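Local coordinates for Ro sixty-related protein, RSR (Deinococcus radiodurans, PDB 2NVO), which binds several small RNAs that accumulate during recovery from ultraviolet irradiation and contributes to the resistance of the bacterium to ultraviolet light, at residues T441-P446 with N466-G471; L366-V371 with F460-D465; F411-R416 with S435-G440. All blocks are in the same frame, centred on the assembly; numbering follows the deposited sequence.

In the fold
All three contacts lie in the VWFA-like domain that closes the TROVE horseshoe into a ring, and they gather round its MIDAS-like calcium site. Contact 2 is the buried core, two parallel strands of the central sheet joined by regular backbone bonds and aliphatic and aromatic packing. Contacts 1 and 3 are partly buried loop pairings beyond the strand ends, each crossed by a single direct hydrogen bond; contact 1 adds water bridges, contact 3 an ion pair within one segment. Contacts 2 and 3 share the sheet through Leu369 and Phe411, whereas Thr441 OG1 of contact 1 reaches Asp370 OD2 of contact 2 at 2.6 Å. Contact 1 alone supplies a protein ligand of the calcium ion, Glu467.

Contact 1: T441-P446 with N466-G471; sequences TDCAQP and NETWAG. With CA (calcium ion), chain B.
Trp469 swings CG to the side opposite its backbone N (chi1 174°), which lays the edge of the indole near Asp442 CB, 3.9 Å from CE3. A like torsion in Asp442 (chi1 -180°) carries OD1 to where it accepts two hydrogen bonds: one from Ala444 N at 2.9 Å, capping the turn that leads into helix 445-452, and one from a water that in turn accepts from Gly471 N. The direct backbone link is Trp469 N to Thr441 O, 3.0 Å, with the donor standing well above the carbonyl plane. Two further waters stitch the loops, one between Thr441 N and Glu467 O, the other between Cys443 N and Trp469 O. Thr441 CB packs against Glu467 O at 3.4 Å, and Cys443 SG meets Thr468 CG2 at 3.8 Å. Glu467 stretches its chain beyond CG and binds the calcium ion through OE2 at 2.4 Å; two waters, Ser372 and Ser374 complete the observed shell of this MIDAS-like site. Thr441 is a metal ligand by similarity; here its OG1 is hydrogen-bonded to Asp370 OD2. The 441-446 loop is wedged between sheet and helix: Thr441 packs on Phe411 of strand 405-411 and Thr464 of strand 459-464, Cys443 reaches Val494 of strand 491-496, and Ala444 rests on helix 475-486.

Contact 2: L366-V371 with F460-D465; sequences LLALDV and FVVYTD
Leu366 and Phe460 open a parallel strand pair at the centre of the VWFA-like, Rossmann-type sheet, where strand 364-369 runs between 459-464 and 405-411. Leu366 CD2 reaches Phe460 CE1 at 3.6 Å, and its carbonyl O accepts from Val461 N. Leu367 points to the other face, with CD1 beside Val461 CB (4.0 Å) and CG at the edge of the Tyr463 ring. Ala368 carries the next two rungs: its N donates to Val461 O at 2.8 Å, almost straight down the carbonyl bond, and its O accepts from Tyr463 N. Its methyl lies on the same face as Leu366, Phe460 and Val462, the side covered by helix 445-452. Leu369 returns to the face of Tyr463, alongside the Tyr463 side chain with CD1 3.9 Å from CD2; Leu367, Leu369 and Tyr463 all meet helix 388-402 here. Asp370 leaves the strand but keeps its bond, N to Tyr463 O at 2.9 Å, and begins the Asp-x-Ser-x-Ser sequence of the MIDAS-like motif. Its OD1 bonds Ser372, a calcium ligand, so Asp370 acts from the second shell; Asp465 OD2 likewise bonds Ser374. Thr464 chi1 (-170°) brings its hydroxyl to Asp370 OD2. That oxygen is gripped three times: Thr464 OG1 donates on the anti side, 24° out of the carboxylate plane, Thr441 OG1 bonds it too, and a calcium-bound water donates hydrogen bonds to Asp370 OD2 (2.6 Å) and Asp465 OD1 (2.5 Å).

Contact 3: F411-R416 with S435-G440; sequences FAEQFR and SVSFGG. Unlike the reference sequence in segment 435-440: Val436 (reference Met).
Ser435 sets its OG opposite the backbone N (chi1 170°), bringing the hydroxyl 3.9 Å from Ala412 CB and 3.4 Å from Glu413 OE2. Its hydrogen bond goes to its own loop: OG donates to Ser437 O at 2.6 Å, bracing the bend over Val436. The Glu413 carboxylate that Ser435 faces is committed to Arg416, which grips it side-on, NE to OE1 and NH2 to OE2 (2.9 Å), each on a syn lone pair and close to the guanidinium plane; this pair closes the short connection between strands 405-411 and 415-417. Ser437 lies against the aliphatic part of Glu413, its OG beside CB and CG. The CA atoms of Phe438 and Ala412 approach most nearly, while Phe438 CB rests 3.6 Å from Phe411 O and its side chain touches Ser372 of the calcium site. Gly439 makes the direct hydrogen bond of the contact, N to Phe411 O at 2.9 Å, nearly linear at the hydrogen (174°) though the donor stands above the carbonyl plane. Gly440 follows with its O 3.5 Å from Phe411 CD1, beside a ring that also packs on Thr441, Gln445 and Pro446 and carries Phe415 CE1 over one face. A backbone bond between Ser435 and Val371 also holds the loop. One direct backbone bond thus joins the two segments, whereas Glu413 and Arg416 satisfy each other's charge, and Ser435 its hydroxyl, within their own segments, and so do not themselves tie the two together.

Contact 1: T441-P446 with N466-G471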
ATOM      1  N   THR A 441      -0.580   9.178  27.498  1.00  8.10           N
ATOM      2  CA  THR A 441      -1.045   8.150  26.578  1.00  7.90           C
ATOM      3  C   THR A 441      -0.431   6.788  26.951  1.00 10.47           C
ATOM      4  O   THR A 441       0.541   6.346  26.368  1.00  8.19           O
ATOM      5  CB  THR A 441      -0.793   8.543  25.118  1.00  8.07           C
ATOM      6  OG1 THR A 441      -1.568   9.718  24.842  1.00  6.91           O
ATOM      7  CG2 THR A 441      -1.260   7.413  24.197  1.00  7.98           C
ATOM      8  N   ASP A 442      -1.036   6.126  27.936  1.00  9.24           N
ATOM      9  CA  ASP A 442      -0.480   4.886  28.476  1.00  9.63           C
ATOM     10  C   ASP A 442      -1.130   3.683  27.798  1.00  9.68           C
ATOM     11  O   ASP A 442      -2.296   3.389  28.064  1.00  8.30           O
ATOM     12  CB  ASP A 442      -0.755   4.836  29.982  1.00 10.97           C
ATOM     13  CG  ASP A 442      -0.218   3.586  30.651  1.00 13.03           C
ATOM     14  OD1 ASP A 442       0.305   2.677  29.982  1.00 11.29           O
ATOM     15  OD2 ASP A 442      -0.325   3.515  31.889  1.00 16.80           O
ATOM     16  N   CYS A 443      -0.369   2.985  26.963  1.00  8.20           N
ATOM     17  CA  CYS A 443      -0.926   1.913  26.152  1.00  8.46           C
ATOM     18  C   CYS A 443      -1.300   0.686  26.975  1.00  9.25           C
ATOM     19  O   CYS A 443      -1.918  -0.225  26.452  1.00  8.50           O
ATOM     20  CB  CYS A 443       0.046   1.494  25.049  1.00  9.07           C
ATOM     21  SG  CYS A 443       0.578   2.853  23.911  1.00 10.49           S
ATOM     22  N   ALA A 444      -0.893   0.641  28.244  1.00 10.42           N
ATOM     23  CA  ALA A 444      -1.280  -0.474  29.102  1.00  9.21           C
ATOM     24  C   ALA A 444      -2.682  -0.255  29.647  1.00  8.33           C
ATOM     25  O   ALA A 444      -3.427  -1.203  29.923  1.00 10.66           O
ATOM     26  CB  ALA A 444      -0.284  -0.644  30.254  1.00  9.84           C
ATOM     27  N   GLN A 445      -3.046   1.004  29.783  1.00  7.02           N
ATOM     28  CA  GLN A 445      -4.233   1.387  30.525  1.00  9.12           C
ATOM     29  C   GLN A 445      -5.597   0.897  29.965  1.00  9.38           C
ATOM     30  O   GLN A 445      -6.496   0.534  30.743  1.00 11.03           O
ATOM     31  CB  GLN A 445      -4.216   2.899  30.742  1.00 11.42           C
ATOM     32  CG  GLN A 445      -5.383   3.415  31.550  1.00 14.31           C
ATOM     33  CD  GLN A 445      -5.224   4.874  31.917  1.00 19.42           C
ATOM     34  OE1 GLN A 445      -4.523   5.631  31.238  1.00 17.68           O
ATOM     35  NE2 GLN A 445      -5.872   5.279  33.001  1.00 17.16           N
ATOM     36  N   PRO A 446      -5.766   0.881  28.629  1.00  8.64           N
ATOM     37  CA  PRO A 446      -7.021   0.346  28.085  1.00  7.79           C
ATOM     38  C   PRO A 446      -7.183  -1.125  28.457  1.00  8.27           C
ATOM     39  O   PRO A 446      -8.310  -1.571  28.689  1.00  7.33           O
ATOM     40  CB  PRO A 446      -6.837   0.454  26.558  1.00  7.19           C
ATOM     41  CG  PRO A 446      -5.792   1.541  26.365  1.00  5.85           C
ATOM     42  CD  PRO A 446      -4.856   1.375  27.572  1.00  7.42           C
ATOM     43  N   ASN A 466       2.704  11.019  18.180  1.00  8.74           N
ATOM     44  CA  ASN A 466       3.995  10.461  18.438  1.00  9.74           C
ATOM     45  C   ASN A 466       4.330  10.497  19.934  1.00 12.32           C
ATOM     46  O   ASN A 466       5.467  10.681  20.290  1.00 10.55           O
ATOM     47  CB  ASN A 466       5.046  11.174  17.573  1.00  9.97           C
ATOM     48  CG  ASN A 466       5.209  12.652  17.922  1.00 16.00           C
ATOM     49  OD1 ASN A 466       4.422  13.224  18.680  1.00 14.11           O
ATOM     50  ND2 ASN A 466       6.250  13.276  17.371  1.00 13.85           N
ATOM     51  N   GLU A 467       3.333  10.313  20.808  1.00 11.13           N
ATOM     52  CA  GLU A 467       3.562  10.511  22.237  1.00 12.73           C
ATOM     53  C   GLU A 467       3.030   9.418  23.153  1.00 16.63           C
ATOM     54  O   GLU A 467       2.218   9.696  24.037  1.00 15.31           O
ATOM     55  CB  GLU A 467       3.023  11.871  22.698  1.00 10.64           C
ATOM     56  CG  GLU A 467       3.640  13.027  21.972  1.00  8.24           C
ATOM     57  CD  GLU A 467       3.438  14.349  22.687  1.00  5.78           C
ATOM     58  OE1 GLU A 467       4.427  15.054  22.853  1.00  8.40           O
ATOM     59  OE2 GLU A 467       2.319  14.698  23.088  1.00  8.70           O
ATOM     60  N   THR A 468       3.489   8.186  22.946  1.00 18.33           N
ATOM     61  CA  THR A 468       3.286   7.148  23.943  1.00 18.34           C
ATOM     62  C   THR A 468       4.021   7.578  25.223  1.00 18.32           C
ATOM     63  O   THR A 468       5.093   8.178  25.181  1.00 14.93           O
ATOM     64  CB  THR A 468       3.817   5.784  23.484  1.00 19.99           C
ATOM     65  OG1 THR A 468       5.218   5.883  23.188  1.00 19.04           O
ATOM     66  CG2 THR A 468       3.054   5.284  22.249  1.00 17.66           C
ATOM     67  N   TRP A 469       3.420   7.258  26.357  1.00 18.44           N
ATOM     68  CA  TRP A 469       3.947   7.646  27.651  1.00 16.18           C
ATOM     69  C   TRP A 469       3.917   6.369  28.476  1.00 18.23           C
ATOM     70  O   TRP A 469       2.888   5.696  28.535  1.00 17.09           O
ATOM     71  CB  TRP A 469       3.003   8.689  28.239  1.00 16.61           C
ATOM     72  CG  TRP A 469       3.306   9.115  29.621  1.00 19.70           C
ATOM     73  CD1 TRP A 469       4.291   9.969  30.014  1.00 19.56           C
ATOM     74  CD2 TRP A 469       2.609   8.726  30.803  1.00 20.46           C
ATOM     75  NE1 TRP A 469       4.261  10.125  31.379  1.00 21.56           N
ATOM     76  CE2 TRP A 469       3.228   9.376  31.887  1.00 21.40           C
ATOM     77  CE3 TRP A 469       1.525   7.876  31.056  1.00 17.98           C
ATOM     78  CZ2 TRP A 469       2.810   9.202  33.206  1.00 23.97           C
ATOM     79  CZ3 TRP A 469       1.101   7.709  32.362  1.00 20.03           C
ATOM     80  CH2 TRP A 469       1.740   8.369  33.420  1.00 26.98           C
ATOM     81  N   ALA A 470       5.036   6.020  29.099  1.00 19.87           N
ATOM     82  CA  ALA A 470       5.093   4.805  29.900  1.00 19.90           C
ATOM     83  C   ALA A 470       4.460   4.999  31.281  1.00 22.97           C
ATOM     84  O   ALA A 470       4.807   5.922  32.026  1.00 20.06           O
ATOM     85  CB  ALA A 470       6.530   4.305  30.019  1.00 20.44           C
ATOM     86  N   GLY A 471       3.511   4.128  31.605  1.00 17.23           N
ATOM     87  CA  GLY A 471       2.934   4.095  32.931  1.00 20.65           C
ATOM     88  C   GLY A 471       3.714   3.124  33.806  1.00 19.84           C
ATOM     89  O   GLY A 471       4.766   2.631  33.407  1.00 18.91           O
TER
HETATM   90 CA    CA B 533      -0.016  15.116  23.121  1.00  5.12          CA
HETATM   91  O   HOH W   1       1.210  10.947  26.123  1.00 14.08           O
HETATM   92  O   HOH W   2       2.723   1.704  30.265  1.00 16.13           O
HETATM   93  O   HOH W   3       2.576   3.618  26.652  1.00 10.96           O
HETATM   94  O   HOH W   4      -0.169  14.056  25.348  1.00  9.80           O
HETATM   95  O   HOH W   5      -0.122  13.016  21.870  1.00  5.12           O

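Contact 2: L366-V371 with F460-D465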
ATOM      1  N   LEU A 366     -11.562  -2.494  21.159  1.00  7.63           N
ATOM      2  CA  LEU A 366     -11.624  -1.353  22.053  1.00  5.65           C
ATOM      3  C   LEU A 366     -10.570  -0.378  21.517  1.00  5.80           C
ATOM      4  O   LEU A 366      -9.391  -0.715  21.464  1.00  5.12           O
ATOM      5  CB  LEU A 366     -11.274  -1.750  23.484  1.00  6.25           C
ATOM      6  CG  LEU A 366     -11.389  -0.679  24.562  1.00  9.37           C
ATOM      7  CD1 LEU A 366     -12.782  -0.158  24.653  1.00 13.20           C
ATOM      8  CD2 LEU A 366     -10.938  -1.196  25.952  1.00 10.44           C
ATOM      9  N   LEU A 367     -11.015   0.802  21.111  1.00  5.12           N
ATOM     10  CA  LEU A 367     -10.122   1.801  20.498  1.00  6.62           C
ATOM     11  C   LEU A 367      -9.882   2.861  21.555  1.00  5.69           C
ATOM     12  O   LEU A 367     -10.826   3.414  22.098  1.00  8.75           O
ATOM     13  CB  LEU A 367     -10.762   2.422  19.247  1.00  5.99           C
ATOM     14  CG  LEU A 367     -10.426   1.897  17.845  1.00  6.65           C
ATOM     15  CD1 LEU A 367     -10.664   0.401  17.738  1.00  5.12           C
ATOM     16  CD2 LEU A 367     -11.203   2.660  16.766  1.00  5.33           C
ATOM     17  N   ALA A 368      -8.622   3.088  21.894  1.00  5.12           N
ATOM     18  CA  ALA A 368      -8.269   4.079  22.900  1.00  5.24           C
ATOM     19  C   ALA A 368      -7.529   5.215  22.168  1.00  5.66           C
ATOM     20  O   ALA A 368      -6.447   5.009  21.637  1.00  5.12           O
ATOM     21  CB  ALA A 368      -7.394   3.441  23.936  1.00  5.12           C
ATOM     22  N   LEU A 369      -8.165   6.375  22.123  1.00  5.36           N
ATOM     23  CA  LEU A 369      -7.681   7.531  21.396  1.00  6.74           C
ATOM     24  C   LEU A 369      -6.989   8.516  22.327  1.00  5.75           C
ATOM     25  O   LEU A 369      -7.525   8.896  23.361  1.00  5.12           O
ATOM     26  CB  LEU A 369      -8.856   8.255  20.732  1.00  5.58           C
ATOM     27  CG  LEU A 369      -9.355   7.790  19.375  1.00  9.61           C
ATOM     28  CD1 LEU A 369      -9.263   6.274  19.230  1.00  5.12           C
ATOM     29  CD2 LEU A 369     -10.744   8.321  19.064  1.00  8.62           C
ATOM     30  N   ASP A 370      -5.786   8.905  21.934  1.00  5.12           N
ATOM     31  CA  ASP A 370      -5.131  10.092  22.457  1.00  5.12           C
ATOM     32  C   ASP A 370      -6.040  11.274  22.094  1.00  5.12           C
ATOM     33  O   ASP A 370      -6.407  11.459  20.926  1.00  5.12           O
ATOM     34  CB  ASP A 370      -3.738  10.207  21.794  1.00  5.12           C
ATOM     35  CG  ASP A 370      -2.844  11.271  22.449  1.00  5.12           C
ATOM     36  OD1 ASP A 370      -3.361  12.340  22.807  1.00  5.12           O
ATOM     37  OD2 ASP A 370      -1.627  11.028  22.585  1.00  5.12           O
ATOM     38  N   VAL A 371      -6.440  12.060  23.085  1.00  5.12           N
ATOM     39  CA  VAL A 371      -7.357  13.179  22.857  1.00  6.40           C
ATOM     40  C   VAL A 371      -6.725  14.536  23.189  1.00  7.17           C
ATOM     41  O   VAL A 371      -7.425  15.531  23.306  1.00  9.66           O
ATOM     42  CB  VAL A 371      -8.678  13.024  23.692  1.00  7.44           C
ATOM     43  CG1 VAL A 371      -9.466  11.797  23.232  1.00  5.69           C
ATOM     44  CG2 VAL A 371      -8.375  12.947  25.184  1.00  8.10           C
ATOM     45  N   PHE A 460      -7.198  -4.611  21.033  1.00  5.45           N
ATOM     46  CA  PHE A 460      -7.056  -3.261  21.584  1.00  6.39           C
ATOM     47  C   PHE A 460      -6.294  -2.438  20.545  1.00  5.12           C
ATOM     48  O   PHE A 460      -5.319  -2.933  19.994  1.00  6.01           O
ATOM     49  CB  PHE A 460      -6.235  -3.306  22.883  1.00  7.07           C
ATOM     50  CG  PHE A 460      -6.976  -3.928  24.055  1.00  7.49           C
ATOM     51  CD1 PHE A 460      -7.721  -3.149  24.917  1.00  7.43           C
ATOM     52  CD2 PHE A 460      -6.915  -5.294  24.276  1.00  8.34           C
ATOM     53  CE1 PHE A 460      -8.390  -3.727  25.992  1.00  8.33           C
ATOM     54  CE2 PHE A 460      -7.568  -5.881  25.363  1.00  9.11           C
ATOM     55  CZ  PHE A 460      -8.309  -5.106  26.203  1.00  8.19           C
ATOM     56  N   VAL A 461      -6.744  -1.221  20.247  1.00  5.20           N
ATOM     57  CA  VAL A 461      -6.002  -0.361  19.319  1.00  5.12           C
ATOM     58  C   VAL A 461      -5.825   1.015  19.945  1.00  5.12           C
ATOM     59  O   VAL A 461      -6.797   1.650  20.342  1.00  5.12           O
ATOM     60  CB  VAL A 461      -6.712  -0.177  17.949  1.00  6.26           C
ATOM     61  CG1 VAL A 461      -5.797   0.632  17.011  1.00  5.12           C
ATOM     62  CG2 VAL A 461      -7.024  -1.524  17.321  1.00  5.69           C
ATOM     63  N   VAL A 462      -4.582   1.460  20.045  1.00  5.12           N
ATOM     64  CA  VAL A 462      -4.305   2.775  20.588  1.00  5.12           C
ATOM     65  C   VAL A 462      -3.918   3.699  19.446  1.00  5.12           C
ATOM     66  O   VAL A 462      -3.068   3.350  18.639  1.00  5.12           O
ATOM     67  CB  VAL A 462      -3.149   2.721  21.610  1.00  5.12           C
ATOM     68  CG1 VAL A 462      -2.690   4.179  21.997  1.00  5.12           C
ATOM     69  CG2 VAL A 462      -3.587   1.922  22.840  1.00  6.89           C
ATOM     70  N   TYR A 463      -4.528   4.875  19.394  1.00  5.12           N
ATOM     71  CA  TYR A 463      -4.160   5.857  18.390  1.00  5.12           C
ATOM     72  C   TYR A 463      -3.510   7.066  19.069  1.00  5.52           C
ATOM     73  O   TYR A 463      -4.103   7.674  19.960  1.00  5.12           O
ATOM     74  CB  TYR A 463      -5.394   6.288  17.591  1.00  5.12           C
ATOM     75  CG  TYR A 463      -5.798   5.284  16.540  1.00  5.12           C
ATOM     76  CD1 TYR A 463      -5.102   5.206  15.336  1.00  5.32           C
ATOM     77  CD2 TYR A 463      -6.878   4.420  16.740  1.00  5.55           C
ATOM     78  CE1 TYR A 463      -5.465   4.286  14.349  1.00  5.12           C
ATOM     79  CE2 TYR A 463      -7.252   3.489  15.760  1.00  5.98           C
ATOM     80  CZ  TYR A 463      -6.547   3.440  14.564  1.00  5.94           C
ATOM     81  OH  TYR A 463      -6.894   2.534  13.581  1.00  6.77           O
ATOM     82  N   THR A 464      -2.302   7.413  18.622  1.00  5.12           N
ATOM     83  CA  THR A 464      -1.596   8.578  19.141  1.00  5.12           C
ATOM     84  C   THR A 464      -0.880   9.291  17.976  1.00  5.12           C
ATOM     85  O   THR A 464      -0.977   8.856  16.835  1.00  5.12           O
ATOM     86  CB  THR A 464      -0.625   8.196  20.295  1.00  5.56           C
ATOM     87  OG1 THR A 464      -0.120   9.387  20.924  1.00  7.14           O
ATOM     88  CG2 THR A 464       0.525   7.372  19.796  1.00  5.12           C
ATOM     89  N   ASP A 465      -0.233  10.423  18.248  1.00  6.71           N
ATOM     90  CA  ASP A 465       0.518  11.075  17.173  1.00  5.12           C
ATOM     91  C   ASP A 465       1.931  10.522  17.221  1.00  6.57           C
ATOM     92  O   ASP A 465       2.301   9.618  16.469  1.00  5.12           O
ATOM     93  CB  ASP A 465       0.459  12.613  17.235  1.00  8.58           C
ATOM     94  CG  ASP A 465       0.527  13.176  18.661  1.00  7.17           C
ATOM     95  OD1 ASP A 465       0.853  12.453  19.616  1.00  7.28           O
ATOM     96  OD2 ASP A 465       0.242  14.371  18.812  1.00  6.15           O
TER
HETATM   97  O   HOH W   5      -0.122  13.016  21.870  1.00  5.12           O

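Contact 3: F411-R416 with S435-G440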
ATOM      1  N   PHE A 411      -7.963   9.023  26.543  1.00  8.54           N
ATOM      2  CA  PHE A 411      -7.055   9.264  27.657  1.00  9.90           C
ATOM      3  C   PHE A 411      -7.273  10.709  28.159  1.00  9.66           C
ATOM      4  O   PHE A 411      -6.397  11.573  28.052  1.00  7.59           O
ATOM      5  CB  PHE A 411      -5.598   9.079  27.218  1.00  9.35           C
ATOM      6  CG  PHE A 411      -5.239   7.673  26.735  1.00 11.64           C
ATOM      7  CD1 PHE A 411      -4.736   6.716  27.619  1.00  9.78           C
ATOM      8  CD2 PHE A 411      -5.350   7.328  25.397  1.00  9.45           C
ATOM      9  CE1 PHE A 411      -4.375   5.474  27.170  1.00  8.29           C
ATOM     10  CE2 PHE A 411      -4.989   6.068  24.947  1.00  5.74           C
ATOM     11  CZ  PHE A 411      -4.501   5.146  25.839  1.00  9.13           C
ATOM     12  N   ALA A 412      -8.461  10.959  28.683  1.00 11.48           N
ATOM     13  CA  ALA A 412      -8.889  12.306  29.049  1.00 14.58           C
ATOM     14  C   ALA A 412      -8.601  12.641  30.512  1.00 16.59           C
ATOM     15  O   ALA A 412      -7.631  12.139  31.085  1.00 17.07           O
ATOM     16  CB  ALA A 412     -10.362  12.494  28.706  1.00 14.00           C
ATOM     17  N   GLU A 413      -9.415  13.524  31.099  1.00 24.50           N
ATOM     18  CA  GLU A 413      -9.371  13.798  32.543  1.00 23.87           C
ATOM     19  C   GLU A 413      -9.104  12.481  33.259  1.00 24.14           C
ATOM     20  O   GLU A 413      -8.168  12.333  34.050  1.00 30.61           O
ATOM     21  CB  GLU A 413     -10.716  14.365  33.026  1.00 29.85           C
ATOM     22  CG  GLU A 413     -11.477  15.193  31.995  1.00 31.26           C
ATOM     23  CD  GLU A 413     -12.389  14.359  31.102  1.00 27.61           C
ATOM     24  OE1 GLU A 413     -12.914  13.326  31.580  1.00 26.27           O
ATOM     25  OE2 GLU A 413     -12.592  14.748  29.925  1.00 28.26           O
ATOM     26  N   GLN A 414      -9.937  11.505  32.949  1.00 22.57           N
ATOM     27  CA  GLN A 414      -9.621  10.133  33.262  1.00 24.06           C
ATOM     28  C   GLN A 414      -9.931   9.288  32.042  1.00 18.28           C
ATOM     29  O   GLN A 414     -10.473   9.789  31.053  1.00 18.46           O
ATOM     30  CB  GLN A 414     -10.422   9.660  34.471  1.00 29.53           C
ATOM     31  CG  GLN A 414     -11.753  10.332  34.623  1.00 33.43           C
ATOM     32  CD  GLN A 414     -12.042  10.643  36.076  1.00 42.58           C
ATOM     33  OE1 GLN A 414     -11.238  10.329  36.960  1.00 45.93           O
ATOM     34  NE2 GLN A 414     -13.187  11.273  36.334  1.00 46.03           N
ATOM     35  N   PHE A 415      -9.571   8.015  32.111  1.00 18.15           N
ATOM     36  CA  PHE A 415      -9.801   7.099  31.007  1.00 15.89           C
ATOM     37  C   PHE A 415     -11.276   6.821  30.898  1.00 16.55           C
ATOM     38  O   PHE A 415     -11.873   6.216  31.788  1.00 20.94           O
ATOM     39  CB  PHE A 415      -9.018   5.805  31.207  1.00 14.04           C
ATOM     40  CG  PHE A 415      -8.961   4.950  29.984  1.00 10.99           C
ATOM     41  CD1 PHE A 415      -8.118   5.292  28.927  1.00 10.70           C
ATOM     42  CD2 PHE A 415      -9.754   3.824  29.873  1.00 11.12           C
ATOM     43  CE1 PHE A 415      -8.063   4.509  27.794  1.00  9.60           C
ATOM     44  CE2 PHE A 415      -9.706   3.026  28.745  1.00 10.19           C
ATOM     45  CZ  PHE A 415      -8.857   3.372  27.694  1.00  9.14           C
ATOM     46  N   ARG A 416     -11.887   7.280  29.823  1.00 13.42           N
ATOM     47  CA  ARG A 416     -13.336   7.261  29.760  1.00 15.15           C
ATOM     48  C   ARG A 416     -13.806   7.082  28.336  1.00 14.96           C
ATOM     49  O   ARG A 416     -13.026   7.243  27.400  1.00 13.52           O
ATOM     50  CB  ARG A 416     -13.897   8.569  30.313  1.00 21.46           C
ATOM     51  CG  ARG A 416     -13.552   9.773  29.456  1.00 20.71           C
ATOM     52  CD  ARG A 416     -14.501  10.918  29.713  1.00 21.72           C
ATOM     53  NE  ARG A 416     -14.007  12.165  29.138  1.00 21.70           N
ATOM     54  CZ  ARG A 416     -14.286  12.583  27.911  1.00 20.81           C
ATOM     55  NH1 ARG A 416     -15.054  11.856  27.106  1.00 17.73           N
ATOM     56  NH2 ARG A 416     -13.790  13.738  27.487  1.00 26.49           N
ATOM     57  N   SER A 435      -9.971  16.775  24.086  1.00 14.53           N
ATOM     58  CA  SER A 435     -10.288  17.147  25.440  1.00 19.18           C
ATOM     59  C   SER A 435      -9.169  18.030  25.958  1.00 17.04           C
ATOM     60  O   SER A 435      -8.010  17.622  25.982  1.00 19.50           O
ATOM     61  CB  SER A 435     -10.454  15.892  26.302  1.00 17.32           C
ATOM     62  OG  SER A 435     -10.536  16.230  27.670  1.00 20.92           O
ATOM     63  N   VAL A 436      -9.526  19.243  26.363  1.00 21.11           N
ATOM     64  CA  VAL A 436      -8.582  20.191  26.962  1.00 21.84           C
ATOM     65  C   VAL A 436      -7.781  19.601  28.126  1.00 20.32           C
ATOM     66  O   VAL A 436      -6.597  19.895  28.284  1.00 19.57           O
ATOM     67  CB  VAL A 436      -9.308  21.461  27.462  1.00 25.80           C
ATOM     68  CG1 VAL A 436      -8.308  22.444  28.028  1.00 28.53           C
ATOM     69  CG2 VAL A 436     -10.106  22.093  26.339  1.00 31.05           C
ATOM     70  N   SER A 437      -8.421  18.777  28.949  1.00 20.49           N
ATOM     71  CA  SER A 437      -7.693  18.092  30.003  1.00 18.25           C
ATOM     72  C   SER A 437      -7.503  16.642  29.603  1.00 18.49           C
ATOM     73  O   SER A 437      -8.446  15.959  29.203  1.00 23.90           O
ATOM     74  CB  SER A 437      -8.408  18.216  31.353  1.00 24.09           C
ATOM     75  OG  SER A 437      -9.563  17.407  31.387  1.00 34.07           O
ATOM     76  N   PHE A 438      -6.274  16.172  29.689  1.00 16.16           N
ATOM     77  CA  PHE A 438      -5.955  14.851  29.175  1.00 13.73           C
ATOM     78  C   PHE A 438      -4.969  14.226  30.131  1.00 12.36           C
ATOM     79  O   PHE A 438      -4.444  14.906  31.013  1.00 12.46           O
ATOM     80  CB  PHE A 438      -5.363  14.966  27.765  1.00 11.45           C
ATOM     81  CG  PHE A 438      -4.165  15.871  27.695  1.00 11.63           C
ATOM     82  CD1 PHE A 438      -2.910  15.392  27.994  1.00 11.50           C
ATOM     83  CD2 PHE A 438      -4.310  17.208  27.362  1.00 15.11           C
ATOM     84  CE1 PHE A 438      -1.788  16.228  27.938  1.00 15.56           C
ATOM     85  CE2 PHE A 438      -3.198  18.055  27.306  1.00 13.43           C
ATOM     86  CZ  PHE A 438      -1.934  17.557  27.593  1.00 13.74           C
ATOM     87  N   GLY A 439      -4.723  12.932  29.966  1.00 13.82           N
ATOM     88  CA  GLY A 439      -3.710  12.240  30.734  1.00 10.64           C
ATOM     89  C   GLY A 439      -2.678  11.654  29.797  1.00 10.89           C
ATOM     90  O   GLY A 439      -2.780  11.805  28.589  1.00 10.61           O
ATOM     91  N   GLY A 440      -1.680  10.991  30.356  1.00 11.42           N
ATOM     92  CA  GLY A 440      -0.610  10.407  29.579  1.00 12.91           C
ATOM     93  C   GLY A 440      -1.164   9.323  28.676  1.00 10.76           C
ATOM     94  O   GLY A 440      -2.108   8.620  29.035  1.00 11.36           O
TER